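Local coordinates for DHHA1 domain protein (Clostridium perfringens, PDB 3KEW) that probably hydrolyses mischarged tRNA(Ala), as relatives of the alanyl-tRNA synthetase editing domain do, and binds a zinc ion, at residues A[53-59]-A[70-76]. Sequence-based numbering, arbitrary orientation.
Sequences IDGIKVL and HVLEKEP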
ATOM      1  N   ILE A  53      -6.705 -20.190  -0.311  1.00 56.99           N
ATOM      2  CA  ILE A  53      -7.491 -20.509  -1.504  1.00 54.78           C
ATOM      3  C   ILE A  53      -7.980 -21.951  -1.335  1.00 59.28           C
ATOM      4  O   ILE A  53      -7.162 -22.880  -1.275  1.00 54.40           O
ATOM      5  CB  ILE A  53      -6.667 -20.347  -2.804  1.00 51.78           C
ATOM      6  CG1 ILE A  53      -6.478 -18.858  -3.119  1.00 47.22           C
ATOM      7  CG2 ILE A  53      -7.343 -21.078  -3.989  1.00 52.08           C
ATOM      8  CD1 ILE A  53      -5.405 -18.564  -4.146  1.00 46.72           C
ATOM      9  N   ASP A  54      -9.304 -22.112  -1.223  1.00 61.46           N
ATOM     10  CA  ASP A  54      -9.962 -23.409  -0.973  1.00 62.45           C
ATOM     11  C   ASP A  54      -9.375 -24.133   0.255  1.00 62.60           C
ATOM     12  O   ASP A  54      -9.124 -25.341   0.230  1.00 63.40           O
ATOM     13  CB  ASP A  54      -9.923 -24.293  -2.234  1.00 61.83           C
ATOM     14  CG  ASP A  54     -10.800 -25.535  -2.117  1.00 70.38           C
ATOM     15  OD1 ASP A  54     -11.978 -25.411  -1.721  1.00 67.31           O
ATOM     16  OD2 ASP A  54     -10.295 -26.641  -2.413  1.00 72.95           O
ATOM     17  N   GLY A  55      -9.123 -23.370   1.317  1.00 60.77           N
ATOM     18  CA  GLY A  55      -8.547 -23.914   2.548  1.00 57.88           C
ATOM     19  C   GLY A  55      -7.062 -24.240   2.483  1.00 58.10           C
ATOM     20  O   GLY A  55      -6.481 -24.671   3.482  1.00 61.24           O
ATOM     21  N   ILE A  56      -6.449 -24.052   1.318  1.00 54.29           N
ATOM     22  CA  ILE A  56      -5.019 -24.308   1.138  1.00 60.27           C
ATOM     23  C   ILE A  56      -4.278 -22.989   1.302  1.00 60.34           C
ATOM     24  O   ILE A  56      -4.623 -21.999   0.645  1.00 59.31           O
ATOM     25  CB  ILE A  56      -4.700 -24.911  -0.257  1.00 59.72           C
ATOM     26  CG1 ILE A  56      -5.633 -26.089  -0.585  1.00 66.35           C
ATOM     27  CG2 ILE A  56      -3.230 -25.328  -0.340  1.00 55.20           C
ATOM     28  CD1 ILE A  56      -5.756 -26.393  -2.087  1.00 59.05           C
ATOM     29  N   LYS A  57      -3.267 -22.968   2.173  1.00 61.99           N
ATOM     30  CA  LYS A  57      -2.583 -21.708   2.478  1.00 60.71           C
ATOM     31  C   LYS A  57      -1.715 -21.156   1.357  1.00 57.28           C
ATOM     32  O   LYS A  57      -0.894 -21.860   0.768  1.00 56.07           O
ATOM     33  CB  LYS A  57      -1.859 -21.707   3.838  1.00 64.01           C
ATOM     34  CG  LYS A  57      -1.273 -23.015   4.309  1.00 74.13           C
ATOM     35  CD  LYS A  57      -1.507 -23.223   5.823  1.00 81.31           C
ATOM     36  CE  LYS A  57      -0.736 -22.235   6.708  1.00 83.60           C
ATOM     37  NZ  LYS A  57       0.717 -22.549   6.818  1.00 85.67           N
ATOM     38  N   VAL A  58      -1.955 -19.881   1.058  1.00 56.72           N
ATOM     39  CA  VAL A  58      -1.169 -19.118   0.103  1.00 54.83           C
ATOM     40  C   VAL A  58       0.092 -18.631   0.822  1.00 58.55           C
ATOM     41  O   VAL A  58       0.010 -17.914   1.828  1.00 57.40           O
ATOM     42  CB  VAL A  58      -1.971 -17.907  -0.450  1.00 52.44           C
ATOM     43  CG1 VAL A  58      -1.224 -17.253  -1.588  1.00 48.96           C
ATOM     44  CG2 VAL A  58      -3.362 -18.335  -0.908  1.00 46.95           C
ATOM     45  N   LEU A  59       1.251 -19.030   0.302  1.00 58.80           N
ATOM     46  CA  LEU A  59       2.535 -18.769   0.949  1.00 58.16           C
ATOM     47  C   LEU A  59       3.256 -17.579   0.347  1.00 58.02           C
ATOM     48  O   LEU A  59       4.109 -16.969   0.995  1.00 61.70           O
ATOM     49  CB  LEU A  59       3.451 -19.985   0.830  1.00 59.11           C
ATOM     50  CG  LEU A  59       2.988 -21.339   1.344  1.00 56.65           C
ATOM     51  CD1 LEU A  59       4.071 -22.348   1.020  1.00 60.20           C
ATOM     52  CD2 LEU A  59       2.696 -21.291   2.838  1.00 58.16           C
ATOM     53  N   HIS A  70      -0.161 -17.335  -7.373  1.00 53.23           N
ATOM     54  CA  HIS A  70      -0.329 -17.692  -5.975  1.00 54.97           C
ATOM     55  C   HIS A  70       0.397 -19.002  -5.703  1.00 59.10           C
ATOM     56  O   HIS A  70       0.127 -20.018  -6.349  1.00 58.70           O
ATOM     57  CB  HIS A  70      -1.823 -17.830  -5.636  1.00 55.78           C
ATOM     58  CG  HIS A  70      -2.648 -16.638  -6.029  1.00 52.58           C
ATOM     59  ND1 HIS A  70      -2.888 -16.295  -7.343  1.00 52.28           N
ATOM     60  CD2 HIS A  70      -3.282 -15.707  -5.278  1.00 52.33           C
ATOM     61  CE1 HIS A  70      -3.630 -15.201  -7.385  1.00 52.87           C
ATOM     62  NE2 HIS A  70      -3.886 -14.827  -6.145  1.00 49.70           N
ATOM     63  N   VAL A  71       1.324 -18.971  -4.749  1.00 58.89           N
ATOM     64  CA  VAL A  71       2.079 -20.159  -4.370  1.00 56.02           C
ATOM     65  C   VAL A  71       1.338 -20.895  -3.253  1.00 57.88           C
ATOM     66  O   VAL A  71       1.226 -20.400  -2.131  1.00 60.45           O
ATOM     67  CB  VAL A  71       3.541 -19.808  -3.980  1.00 57.22           C
ATOM     68  CG1 VAL A  71       4.297 -21.044  -3.522  1.00 51.96           C
ATOM     69  CG2 VAL A  71       4.261 -19.166  -5.158  1.00 48.18           C
ATOM     70  N   LEU A  72       0.808 -22.069  -3.584  1.00 57.01           N
ATOM     71  CA  LEU A  72       0.033 -22.866  -2.639  1.00 60.02           C
ATOM     72  C   LEU A  72       0.891 -23.990  -2.076  1.00 57.57           C
ATOM     73  O   LEU A  72       1.681 -24.591  -2.813  1.00 55.04           O
ATOM     74  CB  LEU A  72      -1.213 -23.453  -3.322  1.00 60.86           C
ATOM     75  CG  LEU A  72      -2.256 -22.539  -3.977  1.00 60.36           C
ATOM     76  CD1 LEU A  72      -3.400 -23.376  -4.528  1.00 59.93           C
ATOM     77  CD2 LEU A  72      -2.793 -21.501  -3.006  1.00 60.30           C
ATOM     78  N   GLU A  73       0.737 -24.285  -0.783  1.00 61.43           N
ATOM     79  CA  GLU A  73       1.565 -25.328  -0.158  1.00 66.10           C
ATOM     80  C   GLU A  73       1.095 -26.756  -0.463  1.00 69.11           C
ATOM     81  O   GLU A  73       1.879 -27.701  -0.365  1.00 68.51           O
ATOM     82  CB  GLU A  73       1.748 -25.101   1.354  1.00 68.57           C
ATOM     83  CG  GLU A  73       0.647 -25.622   2.260  1.00 69.07           C
ATOM     84  CD  GLU A  73       1.057 -25.672   3.729  1.00 73.42           C
ATOM     85  OE1 GLU A  73       0.213 -26.053   4.570  1.00 80.38           O
ATOM     86  OE2 GLU A  73       2.216 -25.333   4.052  1.00 76.67           O
ATOM     87  N   LYS A  74      -0.177 -26.905  -0.831  1.00 69.43           N
ATOM     88  CA  LYS A  74      -0.734 -28.211  -1.183  1.00 69.16           C
ATOM     89  C   LYS A  74      -1.342 -28.216  -2.583  1.00 71.26           C
ATOM     90  O   LYS A  74      -1.579 -27.160  -3.179  1.00 68.62           O
ATOM     91  CB  LYS A  74      -1.755 -28.678  -0.138  1.00 67.37           C
ATOM     92  CG  LYS A  74      -1.133 -29.054   1.196  1.00 66.33           C
ATOM     93  CD  LYS A  74      -2.178 -29.334   2.248  1.00 66.76           C
ATOM     94  CE  LYS A  74      -1.510 -29.653   3.578  1.00 74.34           C
ATOM     95  NZ  LYS A  74      -2.481 -30.119   4.608  1.00 83.43           N
ATOM     96  N   GLU A  75      -1.571 -29.417  -3.107  1.00 74.73           N
ATOM     97  CA  GLU A  75      -2.132 -29.587  -4.440  1.00 76.82           C
ATOM     98  C   GLU A  75      -3.626 -29.276  -4.452  1.00 72.76           C
ATOM     99  O   GLU A  75      -4.376 -29.807  -3.623  1.00 73.03           O
ATOM    100  CB  GLU A  75      -1.886 -31.005  -4.953  1.00 78.33           C
ATOM    101  CG  GLU A  75      -2.163 -31.164  -6.445  1.00 84.62           C
ATOM    102  CD  GLU A  75      -1.884 -32.563  -6.962  1.00 83.70           C
ATOM    103  OE1 GLU A  75      -1.407 -32.675  -8.111  1.00 85.22           O
ATOM    104  OE2 GLU A  75      -2.144 -33.544  -6.229  1.00 89.66           O
ATOM    105  N   PRO A  76      -4.055 -28.390  -5.373  1.00 69.19           N
ATOM    106  CA  PRO A  76      -5.479 -28.144  -5.594  1.00 67.65           C
ATOM    107  C   PRO A  76      -6.187 -29.393  -6.108  1.00 69.32           C
ATOM    108  O   PRO A  76      -5.623 -30.136  -6.915  1.00 67.93           O
ATOM    109  CB  PRO A  76      -5.489 -27.054  -6.671  1.00 65.91           C
ATOM    110  CG  PRO A  76      -4.144 -27.096  -7.300  1.00 69.99           C
ATOM    111  CD  PRO A  76      -3.209 -27.539  -6.230  1.00 67.96           C
TER
HETATM  112  O   HOH W   1      -2.404 -26.018   3.303  1.00 62.55           O
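Val-58 faces Leu-72 as an antiparallel non-hydrogen-bonded pair, their CA atoms 4.8 Å apart, and this pair sets the register of the two strands. Next to it Leu-59 N donates to Val-71 O across 2.8 Å, with an N-H...O angle of 179°. Beyond the pair the ladder frays: Glu-73 N reaches Lys-57 O only weakly, at 3.3 Å, as 70-76 leaves its strand. The tight part is mainly apolar and centres on the buried Ile-53, Val-58 and Leu-72. Leu-72 CD2 lies 3.8 Å from Val-58 CG2 and also meets Ile-53 CB, while Ile-53 CD1 approaches His-70 CD2 at 3.7 Å, the side chains crossing nearly at right angles. At the partly exposed margin, Ile-56 (chi1 -49°, CG2 anti to its amide nitrogen) sets CG2 3.5 Å from Lys-74 N and brings CD1 to Pro-76 CA. The solvent side is looser in its polar pairing, not its spacing: Leu-59 CD1 meets Glu-73 CB at 3.6 Å and Lys-57 CG touches Glu-73 OE1, yet Lys-57 NZ stays 4.2 Å from that oxygen, too far for a salt bridge. A water donates to OE1 and weakly accepts from Lys-57 N. In the six-stranded antiparallel barrel, the hairpin of 56-64 and 67-72 is flanked by 51-53, joined through a type I' turn from Ile-53 to Ile-56, and by 29-34; His-70 NE2 hydrogen-bonds to Thr-37 OG1, and Ile-53 packs on strand 82-86.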